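PDB 3F95: beta-glucosidase from Pseudoalteromonas sp., which belongs to an exo-1,3/1,4-beta-glucanase that probably releases glucose units from beta-glucans, the piece described here being its extra C-terminal beta-sandwich domain. Local coordinates for residues A[18-23]-A[67-72]; A[80-85]-A[170-175]; A[85-90]-A[135-140]; A[102-107]-A[154-159]. All coordinates share one frame; numbering follows the deposited sequence.

Contact 1: residues A[18-23]-A[67-72]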
# COMPACT_ATOMS: atom_id res chain seq x y z
N MET A 18 10.07 7.64 -5.08
CA MET A 18 8.81 6.87 -5.04
C MET A 18 7.73 7.36 -6.01
O MET A 18 7.63 8.56 -6.29
CB MET A 18 8.20 6.81 -3.62
CG MET A 18 9.15 6.53 -2.46
SD MET A 18 9.96 4.96 -2.60
CE MET A 18 8.61 3.80 -2.46
N THR A 19 6.91 6.42 -6.49
CA THR A 19 5.71 6.73 -7.27
C THR A 19 4.61 5.79 -6.90
O THR A 19 4.86 4.67 -6.47
CB THR A 19 5.70 6.26 -8.77
OG1 THR A 19 6.84 5.52 -9.16
CG2 THR A 19 5.18 7.25 -9.70
N TRP A 20 3.38 6.21 -7.19
CA TRP A 20 2.27 5.29 -7.26
C TRP A 20 2.29 4.67 -8.67
O TRP A 20 2.68 5.33 -9.67
CB TRP A 20 0.95 6.02 -7.07
CG TRP A 20 0.81 6.75 -5.76
CD1 TRP A 20 0.87 8.08 -5.56
CD2 TRP A 20 0.57 6.15 -4.47
NE1 TRP A 20 0.71 8.37 -4.21
CE2 TRP A 20 0.50 7.21 -3.53
CE3 TRP A 20 0.43 4.83 -4.04
CZ2 TRP A 20 0.28 6.98 -2.15
CZ3 TRP A 20 0.20 4.60 -2.66
CH2 TRP A 20 0.13 5.67 -1.75
N GLN A 21 1.91 3.40 -8.74
CA GLN A 21 1.81 2.69 -10.01
C GLN A 21 0.42 2.08 -10.14
O GLN A 21 0.04 1.25 -9.31
CB GLN A 21 2.86 1.58 -10.13
CG GLN A 21 4.27 2.08 -10.35
CD GLN A 21 5.23 1.01 -10.89
OE1 GLN A 21 4.91 0.22 -11.79
NE2 GLN A 21 6.44 1.04 -10.37
N LEU A 22 -0.31 2.45 -11.19
CA LEU A 22 -1.66 1.92 -11.40
C LEU A 22 -1.61 1.02 -12.64
O LEU A 22 -1.40 1.53 -13.76
CB LEU A 22 -2.65 3.07 -11.62
CG LEU A 22 -3.12 3.93 -10.42
CD1 LEU A 22 -1.96 4.70 -9.79
CD2 LEU A 22 -4.22 4.92 -10.85
N ALA A 23 -1.71 -0.28 -12.42
CA ALA A 23 -1.49 -1.29 -13.47
C ALA A 23 -2.73 -2.15 -13.68
O ALA A 23 -3.00 -3.12 -12.92
CB ALA A 23 -0.23 -2.14 -13.15
N ALA A 67 -6.77 -5.17 -11.30
CA ALA A 67 -5.70 -4.16 -11.34
C ALA A 67 -4.86 -4.26 -10.10
O ALA A 67 -5.34 -4.79 -9.08
CB ALA A 67 -6.29 -2.76 -11.45
N ALA A 68 -3.61 -3.80 -10.22
CA ALA A 68 -2.67 -3.73 -9.09
C ALA A 68 -2.28 -2.28 -8.87
O ALA A 68 -1.88 -1.56 -9.80
CB ALA A 68 -1.44 -4.56 -9.35
N LEU A 69 -2.39 -1.85 -7.62
CA LEU A 69 -1.84 -0.58 -7.18
C LEU A 69 -0.53 -0.88 -6.47
O LEU A 69 -0.50 -1.78 -5.61
CB LEU A 69 -2.76 0.07 -6.16
CG LEU A 69 -2.13 1.31 -5.51
CD1 LEU A 69 -2.09 2.51 -6.53
CD2 LEU A 69 -2.82 1.64 -4.21
N SER A 70 0.53 -0.17 -6.83
CA SER A 70 1.78 -0.26 -6.06
C SER A 70 2.25 1.11 -5.60
O SER A 70 2.00 2.13 -6.27
CB SER A 70 2.88 -0.91 -6.92
OG SER A 70 2.51 -2.24 -7.31
N LEU A 71 2.93 1.12 -4.46
CA LEU A 71 3.77 2.23 -4.09
C LEU A 71 5.19 1.70 -4.36
O LEU A 71 5.64 0.73 -3.72
CB LEU A 71 3.58 2.59 -2.62
CG LEU A 71 4.50 3.66 -2.05
CD1 LEU A 71 4.34 4.99 -2.77
CD2 LEU A 71 4.23 3.80 -0.53
N SER A 72 5.88 2.32 -5.31
CA SER A 72 7.05 1.67 -5.91
C SER A 72 8.27 2.58 -5.97
O SER A 72 8.13 3.80 -6.00
CB SER A 72 6.69 1.09 -7.29
OG SER A 72 6.58 2.12 -8.25
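Over one face of the six-membered ring of W20 sits L71 CD1, 4.1 Å from its centroid and 10° off the normal, a CH-pi contact. S70 O lies at the ring's edge, near its plane; L71 CB meets CZ3 of W20 at 3.9 Å, and L69 CD1 approaches CE3 obliquely. CG of W20 stands anti to the carbonyl carbon (chi1 -60°), swinging the indole toward the partner strand. F10 meets the indole edge-to-face and F61 with its plane turned about 55°, both from outside the strand pair. With an alanine at W20, L71 CD1 would probably lose its ring face and a gap open beside F10 and F61. Strands 18-23 and 67-72 are antiparallel neighbours in one sheet of the beta-sandwich; M47 and L45 of the facing sheet pack on their apolar side. Six backbone hydrogen bonds, paired at T19/S72, Q21/S70 and A23/A68, join the strands. On the W20 side L22 and L69 lie alongside each other, CD1 of L22 3.9 Å from CD1 of L69, and M18 brings CE to 4.1 Å from L71 CG. On the other side, Q21 NE2 to S72 OG is very short and doubtful, both residues having alternate conformers.

Contact 2: residues A[80-85]-A[170-175]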
# COMPACT_ATOMS: atom_id res chain seq x y z
N ASP A 80 17.17 -1.43 3.39
CA ASP A 80 18.12 -0.97 4.39
C ASP A 80 18.11 -1.97 5.54
O ASP A 80 17.05 -2.33 6.04
CB ASP A 80 17.67 0.40 4.90
CG ASP A 80 18.74 1.11 5.70
OD1 ASP A 80 19.38 0.51 6.59
OD2 ASP A 80 18.91 2.32 5.44
N SER A 81 19.30 -2.41 5.96
CA SER A 81 19.43 -3.39 7.04
C SER A 81 18.87 -2.87 8.37
O SER A 81 18.60 -3.65 9.28
CB SER A 81 20.91 -3.75 7.22
OG SER A 81 21.65 -2.58 7.47
N LYS A 82 18.70 -1.55 8.46
CA LYS A 82 17.97 -0.90 9.55
C LYS A 82 16.60 -1.54 9.75
O LYS A 82 16.11 -1.64 10.89
CB LYS A 82 17.83 0.59 9.24
CG LYS A 82 17.15 1.40 10.32
CD LYS A 82 17.14 2.89 9.99
CE LYS A 82 16.62 3.66 11.20
NZ LYS A 82 16.75 5.12 11.02
N PHE A 83 15.99 -2.00 8.65
CA PHE A 83 14.63 -2.52 8.70
C PHE A 83 14.51 -4.03 8.56
O PHE A 83 13.40 -4.52 8.42
CB PHE A 83 13.72 -1.79 7.70
CG PHE A 83 13.71 -0.32 7.89
CD1 PHE A 83 13.15 0.23 9.05
CD2 PHE A 83 14.30 0.52 6.95
CE1 PHE A 83 13.17 1.60 9.26
CE2 PHE A 83 14.32 1.90 7.14
CZ PHE A 83 13.74 2.45 8.30
N SER A 84 15.62 -4.76 8.63
CA SER A 84 15.58 -6.22 8.43
C SER A 84 14.61 -6.95 9.37
O SER A 84 14.00 -7.94 8.99
CB SER A 84 16.98 -6.84 8.49
OG SER A 84 17.48 -6.81 9.82
N THR A 85 14.48 -6.46 10.60
CA THR A 85 13.45 -6.95 11.52
C THR A 85 12.42 -5.88 11.85
O THR A 85 11.84 -5.88 12.94
CB THR A 85 14.04 -7.52 12.84
OG1 THR A 85 15.07 -6.65 13.33
CG2 THR A 85 14.63 -8.90 12.62
N LEU A 170 8.59 3.00 6.54
CA LEU A 170 9.33 1.90 7.15
C LEU A 170 9.70 2.34 8.58
O LEU A 170 10.09 3.48 8.79
CB LEU A 170 10.57 1.55 6.33
CG LEU A 170 10.35 0.95 4.94
CD1 LEU A 170 11.61 0.97 4.10
CD2 LEU A 170 9.80 -0.48 5.05
N THR A 171 9.54 1.43 9.55
CA THR A 171 9.83 1.76 10.94
C THR A 171 10.45 0.56 11.67
O THR A 171 10.18 -0.60 11.34
CB THR A 171 8.57 2.23 11.71
OG1 THR A 171 8.97 2.68 13.01
CG2 THR A 171 7.57 1.09 11.87
N ILE A 172 11.25 0.85 12.69
CA ILE A 172 11.84 -0.23 13.47
C ILE A 172 10.94 -0.56 14.64
O ILE A 172 11.06 -1.64 15.22
CB ILE A 172 13.30 0.05 13.93
CG1 ILE A 172 13.38 1.29 14.83
CG2 ILE A 172 14.18 0.19 12.70
CD1 ILE A 172 14.76 1.57 15.39
N LYS A 173 10.05 0.39 14.97
CA LYS A 173 9.02 0.18 15.99
C LYS A 173 7.66 0.76 15.60
O LYS A 173 7.52 1.99 15.39
CB LYS A 173 9.46 0.74 17.36
CG LYS A 173 9.63 2.24 17.44
CD LYS A 173 8.90 2.80 18.66
CE LYS A 173 9.36 2.12 19.94
NZ LYS A 173 8.43 2.34 21.10
N PRO A 174 6.64 -0.12 15.57
CA PRO A 174 5.25 0.20 15.32
C PRO A 174 4.73 1.25 16.30
O PRO A 174 5.05 1.22 17.50
CB PRO A 174 4.54 -1.15 15.54
CG PRO A 174 5.50 -2.01 16.25
CD PRO A 174 6.85 -1.55 15.83
N SER A 175 3.95 2.20 15.79
CA SER A 175 3.36 3.25 16.62
C SER A 175 2.53 2.59 17.72
O SER A 175 2.12 1.43 17.59
CB SER A 175 2.47 4.17 15.80
OG SER A 175 1.30 3.49 15.39
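L170 meets F83 over a ring face: its CB stands over the centre of the phenyl ring, 3.6 Å from its centroid and 3° off the normal, a CH-pi contact. The opposite face is covered from within the same loop by K82 CG, so that the ring is held between two aliphatic groups. L170 adds its CD1 branch, 3.9 Å from F83 CD2, while the backbone running on to T171 passes close to F83 CE1. The side chain of I172 crosses that of F83 at about a right angle and places CG2 3.8 Å from F83 CD1. I172 CG2 also presses on K82 O at 3.2 Å. Because CG2 is the branch anti to the carbonyl carbon, it is the one that reaches the loop. An alanine in place of F83 would probably leave L170 CB and K82 CG without the ring that separates them and open a gap next to H7. The extended chain of K82 carries its amine on to S4 O. The loop is shaped by an Asx turn, in which K82 N donates to D80 OD1 at 2.9 Å, and by the bond from F83 N to D80 O at 2.8 Å. An Asx turn leading into a short 3-10 segment thus plugs an aromatic ring against the end of strand 161-171, at one end of the beta-sandwich, whose sequence is consistent with a galactose-binding-like domain.

Contact 3: residues A[85-90]-A[135-140]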
# COMPACT_ATOMS: atom_id res chain seq x y z
N THR A 85 14.48 -6.46 10.60
CA THR A 85 13.45 -6.95 11.52
C THR A 85 12.42 -5.88 11.85
O THR A 85 11.84 -5.88 12.94
CB THR A 85 14.04 -7.52 12.84
OG1 THR A 85 15.07 -6.65 13.33
CG2 THR A 85 14.63 -8.90 12.62
N GLY A 86 12.19 -4.98 10.90
CA GLY A 86 11.28 -3.85 11.09
C GLY A 86 9.91 -4.08 10.46
O GLY A 86 9.48 -5.23 10.25
N TYR A 87 9.24 -2.98 10.15
CA TYR A 87 7.85 -2.98 9.76
C TYR A 87 7.63 -2.00 8.63
O TYR A 87 8.27 -0.94 8.57
CB TYR A 87 6.96 -2.48 10.91
CG TYR A 87 7.05 -3.35 12.13
CD1 TYR A 87 6.06 -4.30 12.38
CD2 TYR A 87 8.12 -3.23 13.02
CE1 TYR A 87 6.14 -5.12 13.48
CE2 TYR A 87 8.21 -4.07 14.14
CZ TYR A 87 7.21 -5.00 14.35
OH TYR A 87 7.27 -5.82 15.45
N LEU A 88 6.68 -2.33 7.76
CA LEU A 88 6.06 -1.27 6.97
C LEU A 88 4.83 -0.84 7.76
O LEU A 88 3.99 -1.68 8.09
CB LEU A 88 5.68 -1.77 5.57
CG LEU A 88 5.05 -0.68 4.67
CD1 LEU A 88 6.15 0.28 4.19
CD2 LEU A 88 4.29 -1.27 3.47
N GLU A 89 4.73 0.45 8.06
CA GLU A 89 3.54 0.99 8.72
C GLU A 89 2.76 1.87 7.76
O GLU A 89 3.34 2.62 6.98
CB GLU A 89 3.90 1.77 9.99
CG GLU A 89 2.67 2.38 10.68
CD GLU A 89 3.01 3.35 11.82
OE1 GLU A 89 3.46 2.88 12.87
OE2 GLU A 89 2.79 4.58 11.67
N LEU A 90 1.43 1.77 7.82
CA LEU A 90 0.59 2.63 7.01
C LEU A 90 -0.75 2.82 7.70
O LEU A 90 -1.11 2.02 8.55
CB LEU A 90 0.38 2.03 5.60
CG LEU A 90 -0.46 0.74 5.49
CD1 LEU A 90 -0.97 0.51 4.04
CD2 LEU A 90 0.30 -0.47 5.93
N ALA A 135 0.66 -2.06 11.30
CA ALA A 135 2.10 -2.31 11.32
C ALA A 135 2.38 -3.70 10.76
O ALA A 135 1.84 -4.70 11.22
CB ALA A 135 2.70 -2.12 12.75
N ILE A 136 3.18 -3.76 9.70
CA ILE A 136 3.39 -5.03 9.00
C ILE A 136 4.83 -5.52 9.16
O ILE A 136 5.75 -5.00 8.52
CB ILE A 136 3.02 -4.95 7.49
CG1 ILE A 136 1.56 -4.48 7.35
CG2 ILE A 136 3.24 -6.30 6.85
CD1 ILE A 136 1.16 -4.06 5.95
N PRO A 137 5.04 -6.53 10.03
CA PRO A 137 6.41 -7.01 10.22
C PRO A 137 6.93 -7.53 8.89
O PRO A 137 6.22 -8.24 8.18
CB PRO A 137 6.29 -8.13 11.25
CG PRO A 137 4.79 -8.40 11.41
CD PRO A 137 4.04 -7.24 10.86
N LEU A 138 8.15 -7.13 8.54
CA LEU A 138 8.70 -7.49 7.23
C LEU A 138 9.21 -8.92 7.19
O LEU A 138 9.29 -9.54 6.12
CB LEU A 138 9.80 -6.50 6.82
CG LEU A 138 9.32 -5.04 6.65
CD1 LEU A 138 10.46 -4.13 6.21
CD2 LEU A 138 8.14 -4.94 5.67
N HIS A 139 9.54 -9.46 8.35
CA HIS A 139 10.07 -10.82 8.37
C HIS A 139 9.35 -11.76 9.32
O HIS A 139 9.13 -11.46 10.49
CB HIS A 139 11.57 -10.78 8.60
CG HIS A 139 12.33 -10.18 7.45
ND1 HIS A 139 12.63 -8.84 7.38
CD2 HIS A 139 12.80 -10.74 6.31
CE1 HIS A 139 13.29 -8.60 6.26
NE2 HIS A 139 13.40 -9.73 5.59
N CYS A 140 8.95 -12.90 8.78
CA CYS A 140 8.27 -13.93 9.53
C CYS A 140 9.24 -14.87 10.24
O CYS A 140 9.44 -14.77 11.45
CB CYS A 140 7.32 -14.68 8.61
SG CYS A 140 5.92 -13.62 8.13
O HOH W 1 10.34 -7.74 10.40
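Y87 packs on P137 where two antiparallel strands, 87-90 and 135-137, pair within one sheet of the beta-sandwich, a worked case of how a proline can be accommodated inside a sheet. The backbone bonds come first. L88 and I136 form the hydrogen-bonded pair, L88 N giving to I136 O at 2.9 Å and I136 N to L88 O at 2.8 Å. Beyond it, L138 N donates to G86 O at 2.9 Å, with an N-H...O angle of 168°. P137 occupies the non-hydrogen-bonded position opposite Y87, so its missing N-H costs this pairing nothing, while its carbonyl O accepts from R115 NH1. Apolar contacts divide between the two sides of the sheet. On one, CG of Y87 lies anti to the carbonyl carbon (chi1 -62°), turning the ring across the partner strand; CE1 of Y87 reaches P137 CB at 3.7 Å, and CD1 of Y87 touches A135 CB at 4.0 Å. P174 also packs on this tyrosine. On the other, buried side, L90 CD2 meets I136 CD1 at 3.7 Å, and L138 CD2 lies against L88 CB; L104, V106 and M107 of the facing sheet close over I136 and L138. One covalent tie lies just past the strand: C140 is joined by a disulfide to C183 near the C-terminus. The last interaction is through solvent: a water accepts from H139 N at 2.8 Å and donates to G86 O at 2.7 Å, so that G86 O takes both L138 N and the water.

Contact 4: residues A[102-107]-A[154-159]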
# COMPACT_ATOMS: atom_id res chain seq x y z
N ALA A 102 -8.74 -9.74 -2.22
CA ALA A 102 -7.63 -8.85 -2.54
C ALA A 102 -6.38 -9.33 -1.85
O ALA A 102 -6.46 -9.97 -0.80
CB ALA A 102 -7.97 -7.41 -2.11
N ASN A 103 -5.22 -8.99 -2.43
CA ASN A 103 -3.91 -9.41 -1.96
C ASN A 103 -3.14 -8.16 -1.60
O ASN A 103 -3.10 -7.20 -2.38
CB ASN A 103 -3.18 -10.12 -3.11
CG ASN A 103 -1.88 -10.80 -2.69
OD1 ASN A 103 -1.05 -11.12 -3.55
ND2 ASN A 103 -1.71 -11.08 -1.40
N LEU A 104 -2.55 -8.15 -0.41
CA LEU A 104 -1.61 -7.10 -0.01
C LEU A 104 -0.19 -7.66 0.03
O LEU A 104 0.12 -8.51 0.87
CB LEU A 104 -2.01 -6.53 1.37
CG LEU A 104 -0.96 -5.66 2.07
CD1 LEU A 104 -0.62 -4.40 1.21
CD2 LEU A 104 -1.44 -5.26 3.49
N GLN A 105 0.66 -7.22 -0.90
CA GLN A 105 2.04 -7.68 -0.94
C GLN A 105 2.98 -6.57 -0.45
O GLN A 105 2.72 -5.39 -0.70
CB GLN A 105 2.39 -8.20 -2.36
CG GLN A 105 1.78 -9.57 -2.67
CD GLN A 105 1.87 -9.94 -4.15
OE1 GLN A 105 1.38 -9.21 -5.03
NE2 GLN A 105 2.46 -11.10 -4.43
N VAL A 106 4.01 -6.92 0.32
CA VAL A 106 4.86 -5.93 0.94
C VAL A 106 6.33 -6.23 0.63
O VAL A 106 6.78 -7.40 0.76
CB VAL A 106 4.61 -5.87 2.48
CG1 VAL A 106 5.59 -4.95 3.16
CG2 VAL A 106 3.16 -5.45 2.75
N MET A 107 7.04 -5.20 0.19
CA MET A 107 8.48 -5.26 -0.10
C MET A 107 8.82 -6.37 -1.10
O MET A 107 9.42 -7.43 -0.77
CB MET A 107 9.30 -5.32 1.20
CG MET A 107 9.13 -4.10 2.09
SD MET A 107 9.74 -2.57 1.33
CE MET A 107 8.60 -1.40 1.99
N LEU A 154 4.74 -1.63 -1.49
CA LEU A 154 3.48 -2.35 -1.35
C LEU A 154 2.78 -2.54 -2.69
O LEU A 154 2.93 -1.74 -3.60
CB LEU A 154 2.55 -1.64 -0.35
CG LEU A 154 1.82 -0.36 -0.71
CD1 LEU A 154 0.50 -0.60 -1.44
CD2 LEU A 154 1.56 0.48 0.57
N ARG A 155 1.99 -3.60 -2.79
CA ARG A 155 1.21 -3.85 -3.98
C ARG A 155 -0.13 -4.40 -3.53
O ARG A 155 -0.17 -5.33 -2.72
CB ARG A 155 1.96 -4.85 -4.88
CG ARG A 155 1.22 -5.22 -6.16
CD ARG A 155 1.88 -6.41 -6.87
NE ARG A 155 3.30 -6.19 -7.07
CZ ARG A 155 4.24 -7.13 -6.97
NH1 ARG A 155 3.93 -8.40 -6.68
NH2 ARG A 155 5.49 -6.79 -7.18
N ILE A 156 -1.21 -3.79 -3.99
CA ILE A 156 -2.55 -4.30 -3.68
C ILE A 156 -3.22 -4.67 -5.00
O ILE A 156 -3.31 -3.86 -5.92
CB ILE A 156 -3.40 -3.24 -2.93
CG1 ILE A 156 -2.71 -2.91 -1.58
CG2 ILE A 156 -4.84 -3.76 -2.72
CD1 ILE A 156 -3.27 -1.66 -0.92
N THR A 157 -3.67 -5.92 -5.08
CA THR A 157 -4.32 -6.45 -6.28
C THR A 157 -5.74 -6.91 -5.94
O THR A 157 -5.96 -7.62 -4.94
CB THR A 157 -3.48 -7.61 -6.85
OG1 THR A 157 -2.14 -7.15 -7.07
CG2 THR A 157 -4.08 -8.07 -8.19
N SER A 158 -6.69 -6.52 -6.79
CA SER A 158 -8.10 -6.88 -6.61
C SER A 158 -8.87 -6.61 -7.92
O SER A 158 -8.31 -6.06 -8.87
CB SER A 158 -8.71 -6.11 -5.42
OG SER A 158 -10.03 -6.60 -5.07
N GLN A 159 -10.15 -6.99 -7.96
CA GLN A 159 -11.03 -6.66 -9.09
C GLN A 159 -12.08 -5.66 -8.67
O GLN A 159 -12.65 -4.95 -9.50
CB GLN A 159 -11.74 -7.91 -9.63
CG GLN A 159 -10.82 -8.99 -10.10
CD GLN A 159 -11.56 -10.24 -10.52
OE1 GLN A 159 -11.74 -11.16 -9.73
NE2 GLN A 159 -12.00 -10.27 -11.77
O HOH W 2 -0.95 -7.71 -4.66
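Q105 OE1 is gripped from two directions, by a water at 2.8 Å and, more weakly, by R155 NH1 at 3.1 Å. This side-chain amide oxygen sits at the edge of the guanidinium, near its plane, yet NH1 lies above the amide plane; the two planes stand 83° apart, and the bond is bent. R155 starts out with CG anti to the backbone N (chi1 179°) and then bends at chi3, which carries NH1 back over Q105. The same water also reaches N103 O, at a longer distance, and lies 2.7 Å from T157 OG1; it has more acceptors near it than protons, so these bonds are probably shared. Second-shell carboxylates steady this polar side: D152 forms a salt bridge with R155 NE, while D116 accepts from N103 ND2 and, weakly, from Q105 NE2. Beneath the side chains, antiparallel backbone pairing ties N103 to T157 and Q105 to R155; the bond from Q105 N to R155 O is 2.8 Å long and almost straight at 177°. The reverse side is apolar. L104 CD1 rests on I156 CG1 at 3.8 Å, A102 CB meets S158 CB at 3.6 Å, and S158 OG turns to G101 O. L161 and I165 of the facing sheet pack against I156, so this side looks into the sandwich. The chemistry implies a two-sided strand pair: apolar packing faces the core, while a water-linked polar cluster, its arginine charge probably offset by D152, lines the outer surface of the sheet.

Contacts 1 and 4 belong to the same antiparallel sheet and are bridged directly, L69 and L71 bonding to I156 and L154, so four strand segments run side by side near the domain centre. Contacts 2 and 3 lie toward one end of the sandwich; they share T85, and T171 and Y87 join their strands. Contact 3 reaches contact 4 across the core through I136 and L104. Contact 1 is buried, with an aromatic and aliphatic face toward the core and a polar one on the other side; contact 4 is similar but charged and hydrated outside. Contact 3, partly buried, adds water; contact 2 buries F83 and L170, with K82 and I172 exposed, and has no cross-segment hydrogen bond.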